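Local coordinates for protein muramidase (Sodiomyces alcalophilus, PDB 6ZM8) that cleaves the beta-1,4 linkages between N-acetylmuramic acid and N-acetylglucosamine in bacterial peptidoglycan, acting as a fungal muramidase (lysozyme) of glycoside hydrolase family 25, at residues Y28-E33 with G57-A62; Q63-S68 with Y106-S111; T89-L94 with T128-V133; I96-N101 with T138-Q143; G174-W179 with W193-A198. All coordinates share one frame; numbering follows the deposited sequence.

Contact 1: Y28-E33 with G57-A62; sequences YIKATE and GAYHFA
Ile-29 N donates to Gly-57 O and Ile-29 O accepts from Tyr-59 N, pairing two parallel barrel strands whose segments 28-33 and 57-61 lie 46° apart. Strand, helix 42-51 and strand make a beta-alpha-beta crossover of the family 25 barrel. A beta bulge shifts the register by one between Lys-30 and Thr-32: Tyr-59 O accepts from Ala-31 N at 2.9 Å and weakly from Thr-32 N at 3.5 Å. With CG between its backbone N and carbonyl carbon (chi1 71°), Tyr-59 lays its ring across Lys-30, whose CB makes a CH-pi contact 3.8 Å from the ring centroid. From there the lysine runs fully extended to a salt bridge, NZ to Glu-33 OE1 at 2.9 Å, while Gln-63 holds Glu-33 OE2. That carboxylate lies alongside the Phe-61 ring. At the bulge, Ala-31 CB lies 4.0 Å from Ala-58 CB. On the face of Ala-58, turned to helix 69-78, Thr-32 OG1 and His-60 ND1 share a 2.7 Å hydrogen bond in the imidazole plane.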
# COMPACT_ATOMS: atom_id res chain seq x y z
N TYR A 28 -1.37 1.61 7.48
CA TYR A 28 -0.53 0.72 6.66
C TYR A 28 0.90 0.75 7.20
O TYR A 28 1.42 1.80 7.56
CB TYR A 28 -0.55 1.12 5.17
CG TYR A 28 -1.58 0.39 4.34
CD1 TYR A 28 -1.39 -0.95 4.04
CD2 TYR A 28 -2.71 1.02 3.86
CE1 TYR A 28 -2.31 -1.66 3.26
CE2 TYR A 28 -3.64 0.33 3.07
CZ TYR A 28 -3.44 -1.01 2.78
OH TYR A 28 -4.39 -1.64 2.02
N ILE A 29 1.53 -0.42 7.19
CA ILE A 29 2.80 -0.63 7.88
C ILE A 29 3.74 -1.34 6.92
O ILE A 29 3.41 -2.39 6.36
CB ILE A 29 2.59 -1.48 9.14
CG1 ILE A 29 1.61 -0.78 10.09
CG2 ILE A 29 3.92 -1.75 9.83
CD1 ILE A 29 1.11 -1.68 11.22
N LYS A 30 4.96 -0.81 6.74
CA LYS A 30 5.89 -1.46 5.82
C LYS A 30 6.28 -2.83 6.34
O LYS A 30 6.73 -2.97 7.50
CB LYS A 30 7.16 -0.65 5.64
CG LYS A 30 8.09 -1.25 4.57
CD LYS A 30 9.24 -0.34 4.22
CE LYS A 30 10.18 -1.00 3.22
NZ LYS A 30 11.27 -0.09 2.84
N ALA A 31 6.16 -3.85 5.49
CA ALA A 31 6.60 -5.21 5.82
C ALA A 31 7.90 -5.53 5.13
O ALA A 31 8.86 -6.00 5.82
CB ALA A 31 5.54 -6.24 5.49
N THR A 32 7.94 -5.46 3.80
CA THR A 32 9.01 -6.04 3.01
C THR A 32 9.44 -5.11 1.90
O THR A 32 8.72 -4.18 1.50
CB THR A 32 8.58 -7.41 2.42
OG1 THR A 32 7.30 -7.25 1.80
CG2 THR A 32 8.46 -8.48 3.48
N GLU A 33 10.62 -5.42 1.35
CA GLU A 33 11.13 -4.77 0.15
C GLU A 33 11.96 -5.80 -0.61
O GLU A 33 12.75 -6.56 -0.00
CB GLU A 33 11.98 -3.54 0.51
CG GLU A 33 12.67 -2.90 -0.69
CD GLU A 33 13.31 -1.57 -0.38
OE1 GLU A 33 12.95 -0.93 0.67
OE2 GLU A 33 14.16 -1.18 -1.22
N GLY A 57 -3.06 -2.84 7.60
CA GLY A 57 -2.50 -3.64 6.53
C GLY A 57 -1.00 -3.43 6.44
O GLY A 57 -0.43 -2.56 7.11
N ALA A 58 -0.40 -4.23 5.57
CA ALA A 58 1.02 -4.18 5.31
C ALA A 58 1.28 -3.69 3.90
O ALA A 58 0.41 -3.83 3.01
CB ALA A 58 1.60 -5.58 5.45
N TYR A 59 2.49 -3.18 3.65
CA TYR A 59 2.88 -2.84 2.28
C TYR A 59 4.27 -3.37 1.95
O TYR A 59 5.12 -3.64 2.84
CB TYR A 59 2.72 -1.35 1.95
CG TYR A 59 3.68 -0.39 2.59
CD1 TYR A 59 4.90 -0.08 2.00
CD2 TYR A 59 3.34 0.30 3.77
CE1 TYR A 59 5.75 0.89 2.53
CE2 TYR A 59 4.18 1.27 4.32
CZ TYR A 59 5.39 1.56 3.68
OH TYR A 59 6.23 2.51 4.21
N HIS A 60 4.48 -3.53 0.64
CA HIS A 60 5.72 -4.06 0.06
C HIS A 60 6.31 -3.03 -0.86
O HIS A 60 5.62 -2.54 -1.78
CB HIS A 60 5.35 -5.30 -0.81
CG HIS A 60 6.55 -5.84 -1.52
ND1 HIS A 60 7.50 -6.60 -0.83
CD2 HIS A 60 6.95 -5.67 -2.80
CE1 HIS A 60 8.43 -6.89 -1.72
NE2 HIS A 60 8.15 -6.32 -2.92
N PHE A 61 7.59 -2.69 -0.69
CA PHE A 61 8.28 -1.79 -1.62
C PHE A 61 8.84 -2.61 -2.79
O PHE A 61 9.77 -3.42 -2.63
CB PHE A 61 9.37 -0.98 -0.92
CG PHE A 61 9.89 0.13 -1.82
CD1 PHE A 61 10.82 -0.10 -2.82
CD2 PHE A 61 9.34 1.38 -1.73
CE1 PHE A 61 11.21 0.91 -3.69
CE2 PHE A 61 9.74 2.40 -2.58
CZ PHE A 61 10.67 2.17 -3.56
N ALA A 62 8.24 -2.40 -3.96
CA ALA A 62 8.61 -3.13 -5.16
C ALA A 62 10.04 -2.80 -5.61
O ALA A 62 10.45 -1.64 -5.64
CB ALA A 62 7.68 -2.76 -6.29

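Contact 2: Q63-S68 with Y106-S111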
# COMPACT_ATOMS: atom_id res chain seq x y z
N GLN A 63 10.73 -3.85 -6.07
CA GLN A 63 12.04 -3.72 -6.71
C GLN A 63 11.98 -4.46 -8.04
O GLN A 63 12.40 -5.63 -8.12
CB GLN A 63 13.15 -4.24 -5.79
CG GLN A 63 13.42 -3.29 -4.63
CD GLN A 63 14.17 -2.02 -5.03
OE1 GLN A 63 14.53 -1.85 -6.20
NE2 GLN A 63 14.39 -1.14 -4.05
N PRO A 64 11.42 -3.86 -9.08
CA PRO A 64 11.07 -4.64 -10.28
C PRO A 64 12.24 -5.19 -11.07
O PRO A 64 12.01 -6.11 -11.88
CB PRO A 64 10.23 -3.70 -11.14
CG PRO A 64 9.58 -2.80 -10.08
CD PRO A 64 10.70 -2.56 -9.09
N ALA A 65 13.45 -4.65 -10.90
CA ALA A 65 14.61 -5.19 -11.60
C ALA A 65 15.28 -6.34 -10.84
O ALA A 65 16.11 -7.00 -11.43
CB ALA A 65 15.61 -4.10 -11.94
N ALA A 66 14.93 -6.54 -9.58
CA ALA A 66 15.69 -7.46 -8.71
C ALA A 66 15.22 -8.89 -8.81
O ALA A 66 16.01 -9.82 -8.60
CB ALA A 66 15.57 -7.01 -7.27
N SER A 67 13.96 -9.11 -9.12
CA SER A 67 13.37 -10.45 -9.11
C SER A 67 11.98 -10.31 -9.67
O SER A 67 11.52 -9.16 -9.85
CB SER A 67 13.37 -11.05 -7.70
OG SER A 67 12.88 -10.11 -6.74
N SER A 68 11.32 -11.43 -9.92
CA SER A 68 9.99 -11.41 -10.51
C SER A 68 8.96 -10.81 -9.53
O SER A 68 9.12 -10.82 -8.31
CB SER A 68 9.56 -12.80 -10.90
OG SER A 68 9.31 -13.58 -9.76
N TYR A 106 13.47 1.74 -13.31
CA TYR A 106 14.21 0.52 -12.96
C TYR A 106 14.82 -0.18 -14.19
O TYR A 106 15.24 -1.32 -14.08
CB TYR A 106 13.37 -0.50 -12.16
CG TYR A 106 12.83 0.03 -10.86
CD1 TYR A 106 11.61 0.72 -10.81
CD2 TYR A 106 13.48 -0.18 -9.65
CE1 TYR A 106 11.06 1.17 -9.62
CE2 TYR A 106 12.95 0.26 -8.45
CZ TYR A 106 11.74 0.95 -8.42
OH TYR A 106 11.27 1.37 -7.21
N GLY A 107 14.87 0.50 -15.33
CA GLY A 107 15.38 -0.11 -16.55
C GLY A 107 14.37 -0.97 -17.29
O GLY A 107 14.74 -1.55 -18.32
N LEU A 108 13.15 -1.09 -16.80
CA LEU A 108 12.15 -1.89 -17.50
C LEU A 108 11.45 -1.03 -18.55
O LEU A 108 11.21 0.16 -18.36
CB LEU A 108 11.08 -2.45 -16.54
CG LEU A 108 11.46 -3.70 -15.75
CD1 LEU A 108 12.53 -3.46 -14.70
CD2 LEU A 108 10.22 -4.32 -15.10
N SER A 109 11.03 -1.65 -19.67
CA SER A 109 10.10 -1.01 -20.56
C SER A 109 8.73 -0.89 -19.87
O SER A 109 8.47 -1.51 -18.86
CB SER A 109 9.97 -1.79 -21.86
OG SER A 109 9.49 -3.09 -21.55
N GLN A 110 7.85 -0.07 -20.46
CA GLN A 110 6.52 0.12 -19.88
C GLN A 110 5.74 -1.19 -19.87
O GLN A 110 5.14 -1.55 -18.86
CB GLN A 110 5.75 1.21 -20.63
CG GLN A 110 6.40 2.59 -20.52
CD GLN A 110 5.67 3.64 -21.29
OE1 GLN A 110 4.97 3.33 -22.28
NE2 GLN A 110 5.80 4.89 -20.89
N SER A 111 5.78 -1.91 -20.99
CA SER A 111 5.05 -3.16 -21.05
C SER A 111 5.66 -4.21 -20.12
O SER A 111 4.93 -4.99 -19.50
CB SER A 111 5.00 -3.64 -22.50
OG SER A 111 6.31 -3.86 -23.03
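Pro-64 lies over one face of Tyr-106 in a proline-aromatic CH-pi contact, joining the loop after barrel strand 55-61 to the turn that leads into helix 110-128. Pro-64 CD stands 3.5 Å from the ring centroid, almost exactly on the ring normal, so it is nearly equidistant from the six ring carbons. Gln-63 comes to the same ring at its edge: OE1 lies 3.5 Å from Tyr-106 CE2, with the amide plane at 89° to the ring, while NE2 is turned to Glu-33. The tyrosine hydroxyl is hydrogen-bonded to Glu-97 O, which fixes the far end of the ring. A leucine in place of Tyr-106 would probably leave Pro-64 CD without its flat partner and Glu-97 O without the hydroxyl. Leu-108 extends the apolar patch, placing CD2 4.0 Å from Pro-64 CB and turning CD1 to the backbone carbonyl of Pro-64. At the solvent-facing side Ala-65 CB borders the patch, 3.5 Å from Tyr-106 O and 4.2 Å from Leu-108 CD1.

Contact 3: T89-L94 with T128-V133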
# COMPACT_ATOMS: atom_id res chain seq x y z
N THR A 89 -8.23 -6.51 8.75
CA THR A 89 -7.02 -6.68 7.95
C THR A 89 -7.27 -6.16 6.55
O THR A 89 -8.10 -6.69 5.80
CB THR A 89 -6.55 -8.14 7.91
OG1 THR A 89 -6.53 -8.69 9.23
CG2 THR A 89 -5.15 -8.21 7.35
N LEU A 90 -6.57 -5.08 6.19
CA LEU A 90 -6.65 -4.58 4.84
C LEU A 90 -5.88 -5.51 3.90
O LEU A 90 -4.89 -6.14 4.30
CB LEU A 90 -6.03 -3.17 4.77
CG LEU A 90 -6.83 -2.12 5.55
CD1 LEU A 90 -6.04 -0.83 5.66
CD2 LEU A 90 -8.19 -1.88 4.94
N PRO A 91 -6.27 -5.57 2.62
CA PRO A 91 -5.42 -6.25 1.65
C PRO A 91 -4.05 -5.56 1.63
O PRO A 91 -3.94 -4.34 1.77
CB PRO A 91 -6.17 -6.07 0.33
CG PRO A 91 -6.95 -4.76 0.55
CD PRO A 91 -7.38 -4.81 1.99
N GLY A 92 -3.00 -6.35 1.41
CA GLY A 92 -1.67 -5.78 1.32
C GLY A 92 -1.59 -4.79 0.15
O GLY A 92 -2.30 -4.92 -0.87
N ALA A 93 -0.66 -3.85 0.29
CA ALA A 93 -0.43 -2.84 -0.74
C ALA A 93 0.93 -3.03 -1.39
O ALA A 93 1.96 -3.26 -0.73
CB ALA A 93 -0.51 -1.44 -0.17
N LEU A 94 0.94 -2.89 -2.73
CA LEU A 94 2.14 -2.85 -3.54
C LEU A 94 2.55 -1.38 -3.69
O LEU A 94 1.84 -0.61 -4.34
CB LEU A 94 1.85 -3.45 -4.91
CG LEU A 94 3.02 -3.39 -5.89
CD1 LEU A 94 4.21 -4.21 -5.41
CD2 LEU A 94 2.58 -3.86 -7.26
N THR A 128 -3.45 -15.17 -1.23
CA THR A 128 -4.20 -14.62 -0.12
C THR A 128 -5.71 -14.61 -0.32
O THR A 128 -6.43 -14.43 0.69
CB THR A 128 -3.77 -13.18 0.20
OG1 THR A 128 -4.22 -12.30 -0.83
CG2 THR A 128 -2.29 -13.04 0.47
N SER A 129 -6.17 -14.67 -1.56
CA SER A 129 -7.54 -14.45 -2.02
C SER A 129 -7.84 -12.98 -2.33
O SER A 129 -8.96 -12.71 -2.81
CB SER A 129 -8.63 -14.99 -1.07
OG SER A 129 -8.97 -14.10 -0.03
N ARG A 130 -6.92 -12.07 -2.06
CA ARG A 130 -7.19 -10.65 -2.23
C ARG A 130 -6.36 -10.04 -3.36
O ARG A 130 -5.17 -10.34 -3.52
CB ARG A 130 -6.80 -9.87 -0.96
CG ARG A 130 -7.61 -10.28 0.28
CD ARG A 130 -9.12 -10.11 0.04
NE ARG A 130 -9.48 -8.77 -0.39
CZ ARG A 130 -9.77 -7.74 0.41
NH1 ARG A 130 -9.85 -7.93 1.74
NH2 ARG A 130 -10.05 -6.54 -0.10
N TRP A 131 -7.01 -9.15 -4.12
CA TRP A 131 -6.26 -8.27 -4.99
C TRP A 131 -5.59 -7.21 -4.10
O TRP A 131 -6.22 -6.64 -3.23
CB TRP A 131 -7.16 -7.58 -6.02
CG TRP A 131 -7.83 -8.56 -6.94
CD1 TRP A 131 -9.15 -8.89 -6.95
CD2 TRP A 131 -7.21 -9.39 -7.92
NE1 TRP A 131 -9.39 -9.86 -7.89
CE2 TRP A 131 -8.22 -10.19 -8.49
CE3 TRP A 131 -5.91 -9.55 -8.37
CZ2 TRP A 131 -7.95 -11.14 -9.49
CZ3 TRP A 131 -5.66 -10.49 -9.35
CH2 TRP A 131 -6.66 -11.28 -9.91
N PRO A 132 -4.30 -6.93 -4.32
CA PRO A 132 -3.63 -5.93 -3.51
C PRO A 132 -4.08 -4.52 -3.90
O PRO A 132 -4.51 -4.24 -5.02
CB PRO A 132 -2.16 -6.15 -3.82
CG PRO A 132 -2.19 -6.62 -5.26
CD PRO A 132 -3.44 -7.48 -5.37
N VAL A 133 -3.92 -3.61 -2.93
CA VAL A 133 -3.94 -2.18 -3.22
C VAL A 133 -2.67 -1.81 -3.98
O VAL A 133 -1.61 -2.41 -3.75
CB VAL A 133 -4.03 -1.45 -1.86
CG1 VAL A 133 -3.76 0.05 -1.96
CG2 VAL A 133 -5.40 -1.69 -1.23
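Arg-130 folds over Pro-91 beside the parallel pairing of Ala-93 with Val-133. Its CB lies 4.1 Å from Pro-91 CB. From there the chain turns back on itself, bent at chi2 (-57°) and again at chi3 (-55°), so that CG, CD and NE arch round and the guanidinium returns to the proline. CZ is 4.0 Å from Pro-91 CB, which sits over the centre of one guanidinium face. At the tip NH1 approaches Pro-91 CD, and NH2 comes 3.6 Å from Pro-91 CG. NH2 also hydrogen-bonds to Leu-204 O in the C-terminal helix 198-206, which gives this buried group a polar mate. A methionine at Arg-130 would probably leave Leu-204 O without that donor and Pro-91 without the flat group that covers it. Pro-91 CG has a second neighbour in Val-133 CG2, 3.9 Å away. Beyond it the backbones engage: Val-133 N donates to Gly-92 O at 2.9 Å, and Leu-94 N to Val-133 O at 2.8 Å and nearly straight (168°). Ala-93 CB and Val-133 CB point to the same face, 3.9 Å apart. Strand 93-95, helix 110-128 and strand 133-136 are thus linked as a beta-alpha-beta crossover, the repeating connection of TIM-type barrels.

Contact 4: I96-N101 with T138-Q143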
# COMPACT_ATOMS: atom_id res chain seq x y z
N ILE A 96 4.68 0.82 -5.53
CA ILE A 96 5.35 0.75 -6.83
C ILE A 96 5.58 2.19 -7.31
O ILE A 96 4.63 2.89 -7.72
CB ILE A 96 4.60 -0.18 -7.80
CG1 ILE A 96 5.25 -0.22 -9.17
CG2 ILE A 96 3.12 0.16 -7.96
CD1 ILE A 96 6.64 -0.80 -9.21
N GLU A 97 6.81 2.65 -7.17
CA GLU A 97 7.13 4.05 -7.31
C GLU A 97 8.61 4.21 -7.71
O GLU A 97 9.32 3.24 -7.96
CB GLU A 97 6.86 4.80 -5.98
CG GLU A 97 7.79 4.34 -4.87
CD GLU A 97 7.63 5.21 -3.62
OE1 GLU A 97 8.34 6.25 -3.54
OE2 GLU A 97 6.88 4.87 -2.72
N TYR A 98 9.05 5.46 -7.70
CA TYR A 98 10.38 5.86 -8.18
C TYR A 98 11.46 4.95 -7.58
O TYR A 98 11.58 4.77 -6.36
CB TYR A 98 10.70 7.31 -7.74
CG TYR A 98 9.54 8.26 -7.94
CD1 TYR A 98 9.36 8.95 -9.14
CD2 TYR A 98 8.61 8.46 -6.93
CE1 TYR A 98 8.26 9.77 -9.32
CE2 TYR A 98 7.54 9.29 -7.09
CZ TYR A 98 7.35 9.95 -8.29
OH TYR A 98 6.24 10.76 -8.37
N ASN A 99 12.34 4.47 -8.46
CA ASN A 99 13.52 3.74 -8.00
C ASN A 99 14.33 4.60 -7.02
O ASN A 99 14.75 5.70 -7.38
CB ASN A 99 14.34 3.42 -9.24
CG ASN A 99 15.57 2.58 -8.97
OD1 ASN A 99 15.87 2.19 -7.83
ND2 ASN A 99 16.29 2.30 -10.05
N PRO A 100 14.56 4.08 -5.79
CA PRO A 100 15.16 4.87 -4.79
C PRO A 100 16.76 4.66 -5.13
O PRO A 100 17.27 5.51 -4.63
CB PRO A 100 14.97 4.20 -3.43
CG PRO A 100 14.55 2.78 -3.77
CD PRO A 100 14.01 2.87 -5.17
N ASN A 101 17.32 3.90 -6.08
CA ASN A 101 18.75 3.62 -6.12
C ASN A 101 19.26 3.95 -7.55
O ASN A 101 20.38 3.56 -7.87
CB ASN A 101 19.13 2.09 -5.83
CG ASN A 101 18.45 1.87 -4.40
OD1 ASN A 101 18.60 2.77 -3.44
ND2 ASN A 101 17.85 0.64 -4.20
N THR A 138 0.63 9.51 -9.97
CA THR A 138 0.19 9.56 -11.35
C THR A 138 1.37 9.76 -12.30
O THR A 138 1.41 9.16 -13.38
CB THR A 138 -0.90 10.61 -11.53
OG1 THR A 138 -1.95 10.20 -10.68
CG2 THR A 138 -1.36 10.73 -12.96
N ASP A 139 2.31 10.60 -11.91
CA ASP A 139 3.46 10.87 -12.78
C ASP A 139 4.35 9.63 -12.92
O ASP A 139 4.80 9.33 -14.05
CB ASP A 139 4.23 12.11 -12.29
CG ASP A 139 4.62 12.07 -10.82
OD1 ASP A 139 3.70 12.03 -9.98
OD2 ASP A 139 5.84 12.09 -10.53
N TRP A 140 4.62 8.91 -11.84
CA TRP A 140 5.44 7.69 -11.99
C TRP A 140 4.71 6.68 -12.87
O TRP A 140 5.27 6.07 -13.77
CB TRP A 140 5.78 7.07 -10.63
CG TRP A 140 6.71 5.89 -10.76
CD1 TRP A 140 8.07 5.95 -10.71
CD2 TRP A 140 6.37 4.52 -11.04
NE1 TRP A 140 8.62 4.71 -10.93
CE2 TRP A 140 7.60 3.82 -11.15
CE3 TRP A 140 5.17 3.83 -11.23
CZ2 TRP A 140 7.65 2.47 -11.46
CZ3 TRP A 140 5.23 2.48 -11.58
CH2 TRP A 140 6.46 1.81 -11.70
N TRP A 141 3.41 6.50 -12.58
CA TRP A 141 2.62 5.51 -13.30
C TRP A 141 2.59 5.83 -14.79
O TRP A 141 2.65 4.94 -15.65
CB TRP A 141 1.20 5.49 -12.70
CG TRP A 141 0.38 4.32 -13.17
CD1 TRP A 141 -0.60 4.32 -14.13
CD2 TRP A 141 0.46 3.00 -12.64
NE1 TRP A 141 -1.14 3.07 -14.23
CE2 TRP A 141 -0.52 2.24 -13.34
CE3 TRP A 141 1.22 2.38 -11.63
CZ2 TRP A 141 -0.74 0.89 -13.07
CZ3 TRP A 141 1.00 1.05 -11.37
CH2 TRP A 141 0.02 0.31 -12.08
N THR A 142 2.46 7.11 -15.11
CA THR A 142 2.45 7.51 -16.53
C THR A 142 3.78 7.16 -17.20
O THR A 142 3.80 6.54 -18.27
CB THR A 142 2.10 9.00 -16.63
OG1 THR A 142 0.79 9.23 -16.10
CG2 THR A 142 2.16 9.50 -18.04
N GLN A 143 4.87 7.57 -16.59
CA GLN A 143 6.16 7.34 -17.26
C GLN A 143 6.53 5.87 -17.33
O GLN A 143 7.17 5.41 -18.29
CB GLN A 143 7.23 8.05 -16.46
CG GLN A 143 7.05 9.52 -16.53
CD GLN A 143 8.13 10.27 -15.81
OE1 GLN A 143 9.28 9.91 -15.74
NE2 GLN A 143 7.92 11.55 -15.49
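Trp-140 lies flat against the backbone of Ile-96, Glu-97 and Tyr-98, docking the start of helix 138-145 on the loop after strand 93-95 of the family 25 TIM-type barrel. One indole face carries Ile-96 O and Glu-97 CA, each 3.7 Å above its plane. Tyr-98 N sits over that face too, 3.2 Å from Trp-140 CD1. Tyr-98 receives the edge of the indole on its own face, an edge-to-face pair with planes at 80°, and Trp-140 CB adds a CH-pi contact over the same ring. At the six-membered end Ile-96 CG1 presses on Trp-140 CH2 at 3.5 Å, while Ile-96 CG2 reaches the edge of Trp-141, 4.1 Å from CZ3. Tyr-98 OH donates to Asp-139 OD2 at 2.6 Å, on the syn side and 30° out of the carboxylate plane. The next shell fixes these groups. Thr-137 OG1 is hydrogen-bonded to Tyr-98 OH, Ile-96 O is held by Thr-136 OG1, and Trp-141 NE1 by Ser-148 O. Trp-140 has CG anti to the backbone N (chi1 -175°), which sends the indole out over the loop, where NE1 hydrogen-bonds to Thr-104 O.

Contact 5: G174-W179 with W193-A198; sequences GFYTFW and WFNGDA
Trp-179 carries CG anti to the backbone N (chi1 171°) and Trp-193 carries it beside the backbone N (chi1 -63°), a combination that brings Trp-179 CE3 to 3.6 Å from Trp-193 CD1 with the indoles side by side. Beneath them the residues form a hydrogen-bonded antiparallel pair: Trp-179 N donates to Trp-193 O and Trp-193 N to Trp-179 O, both at 2.9 Å. Phe-178 and Phe-194 are the next, non-hydrogen-bonded pair and point to the other face, where their rings meet obliquely, Phe-178 CE1 3.6 Å from Phe-194 CD1, beside helix 198-206. Further on, Asn-195 N bonds to Thr-177 O at 2.9 Å. The Asn-195 side chain adds one more bond, ND2 to Tyr-176 O at 2.9 Å and 162°, within both the amide and the carbonyl plane. Trp-193 also stacks on Tyr-181 and makes a cation-pi contact with Arg-1. This is the open end of the beta hairpin 178-182/190-194, the antiparallel element by which the family 25 barrel departs from the all-parallel TIM barrel.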
# COMPACT_ATOMS: atom_id res chain seq x y z
N GLY A 174 -11.60 5.48 -11.50
CA GLY A 174 -12.56 6.57 -11.38
C GLY A 174 -12.47 7.32 -10.08
O GLY A 174 -13.02 8.41 -9.96
N PHE A 175 -11.78 6.74 -9.10
CA PHE A 175 -11.72 7.31 -7.75
C PHE A 175 -10.53 6.68 -7.05
O PHE A 175 -10.10 5.57 -7.36
CB PHE A 175 -13.00 7.02 -6.95
CG PHE A 175 -13.34 5.57 -6.87
CD1 PHE A 175 -14.15 4.98 -7.85
CD2 PHE A 175 -12.87 4.75 -5.83
CE1 PHE A 175 -14.47 3.64 -7.78
CE2 PHE A 175 -13.17 3.40 -5.78
CZ PHE A 175 -14.00 2.85 -6.75
N TYR A 176 -10.01 7.41 -6.06
CA TYR A 176 -9.04 6.86 -5.14
C TYR A 176 -9.76 6.07 -4.04
O TYR A 176 -10.87 6.43 -3.65
CB TYR A 176 -8.11 7.93 -4.52
CG TYR A 176 -8.68 8.84 -3.44
CD1 TYR A 176 -8.72 8.43 -2.13
CD2 TYR A 176 -9.13 10.14 -3.71
CE1 TYR A 176 -9.17 9.24 -1.11
CE2 TYR A 176 -9.61 10.96 -2.71
CZ TYR A 176 -9.61 10.52 -1.39
OH TYR A 176 -10.02 11.29 -0.34
N THR A 177 -9.09 5.04 -3.52
CA THR A 177 -9.52 4.39 -2.30
C THR A 177 -8.82 5.01 -1.09
O THR A 177 -9.46 5.32 -0.08
CB THR A 177 -9.33 2.87 -2.42
OG1 THR A 177 -10.20 2.38 -3.44
CG2 THR A 177 -9.67 2.16 -1.12
N PHE A 178 -7.49 5.18 -1.19
CA PHE A 178 -6.74 5.93 -0.20
C PHE A 178 -5.99 7.06 -0.93
O PHE A 178 -5.56 6.88 -2.07
CB PHE A 178 -5.71 5.04 0.52
CG PHE A 178 -6.32 3.88 1.27
CD1 PHE A 178 -6.90 4.08 2.52
CD2 PHE A 178 -6.30 2.60 0.73
CE1 PHE A 178 -7.41 3.01 3.24
CE2 PHE A 178 -6.82 1.53 1.44
CZ PHE A 178 -7.37 1.74 2.70
N TRP A 179 -5.79 8.17 -0.21
CA TRP A 179 -5.01 9.31 -0.71
C TRP A 179 -4.02 9.68 0.39
O TRP A 179 -4.41 10.06 1.50
CB TRP A 179 -5.93 10.50 -1.02
CG TRP A 179 -5.21 11.78 -1.33
CD1 TRP A 179 -3.94 12.00 -1.77
CD2 TRP A 179 -5.81 13.09 -1.15
NE1 TRP A 179 -3.70 13.33 -1.90
CE2 TRP A 179 -4.81 14.03 -1.50
CE3 TRP A 179 -7.06 13.55 -0.73
CZ2 TRP A 179 -5.01 15.41 -1.38
CZ3 TRP A 179 -7.26 14.90 -0.62
CH2 TRP A 179 -6.24 15.81 -0.94
N TRP A 193 -6.22 9.66 3.68
CA TRP A 193 -7.68 9.60 3.72
C TRP A 193 -8.14 8.32 3.06
O TRP A 193 -7.63 7.94 2.00
CB TRP A 193 -8.32 10.76 2.95
CG TRP A 193 -8.04 12.12 3.50
CD1 TRP A 193 -7.44 13.15 2.86
CD2 TRP A 193 -8.32 12.62 4.83
NE1 TRP A 193 -7.35 14.26 3.65
CE2 TRP A 193 -7.84 13.96 4.89
CE3 TRP A 193 -8.92 12.08 5.97
CZ2 TRP A 193 -7.93 14.74 6.06
CZ3 TRP A 193 -9.01 12.85 7.12
CH2 TRP A 193 -8.53 14.16 7.15
N PHE A 194 -9.15 7.69 3.66
CA PHE A 194 -9.93 6.64 3.00
C PHE A 194 -11.20 7.27 2.45
O PHE A 194 -11.93 7.97 3.17
CB PHE A 194 -10.29 5.53 4.01
CG PHE A 194 -11.29 4.55 3.44
CD1 PHE A 194 -10.93 3.61 2.49
CD2 PHE A 194 -12.62 4.58 3.88
CE1 PHE A 194 -11.86 2.72 1.99
CE2 PHE A 194 -13.55 3.68 3.37
CZ PHE A 194 -13.18 2.76 2.44
N ASN A 195 -11.48 6.99 1.17
CA ASN A 195 -12.61 7.57 0.44
C ASN A 195 -13.88 6.76 0.65
O ASN A 195 -14.37 6.14 -0.28
CB ASN A 195 -12.25 7.63 -1.04
CG ASN A 195 -13.23 8.36 -1.89
OD1 ASN A 195 -14.11 9.06 -1.36
ND2 ASN A 195 -13.10 8.22 -3.18
N GLY A 196 -14.44 6.84 1.82
CA GLY A 196 -15.67 6.15 2.11
C GLY A 196 -15.98 6.20 3.58
O GLY A 196 -15.25 6.83 4.36
N ASP A 197 -17.08 5.56 3.94
CA ASP A 197 -17.55 5.51 5.31
C ASP A 197 -17.08 4.24 5.99
O ASP A 197 -16.39 3.40 5.44
CB ASP A 197 -19.08 5.74 5.35
CG ASP A 197 -19.88 4.59 4.77
OD1 ASP A 197 -19.36 3.49 4.55
OD2 ASP A 197 -21.12 4.84 4.58
N ALA A 198 -17.49 4.11 7.28
CA ALA A 198 -16.98 3.01 8.09
C ALA A 198 -17.40 1.67 7.53
O ALA A 198 -16.62 0.70 7.56
CB ALA A 198 -17.43 3.17 9.52

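Overall arrangement
From the N terminus, contact 1 closes first, pairing strands 26-33 and 55-61 round helix 42-51. Contact 2 opens at the very next residue and spans to the start of helix 110-128. Contacts 3 and 4 both open inside that span and close beyond it, so each crosses contact 2, and they cross each other. Contact 3 extends the parallel sheet from 93-95 to 133-136, while contact 4 gathers the loop after 93-95 onto helix 138-145. Contacts 2 and 4 are tied where Gln-110 NE2 is hydrogen-bonded to Gln-143 O, and contacts 1 and 3 where Tyr-28 OH is hydrogen-bonded to Pro-91 O. Contact 5 follows last, closing the hairpin, and reaches Tyr-28 through Phe-178.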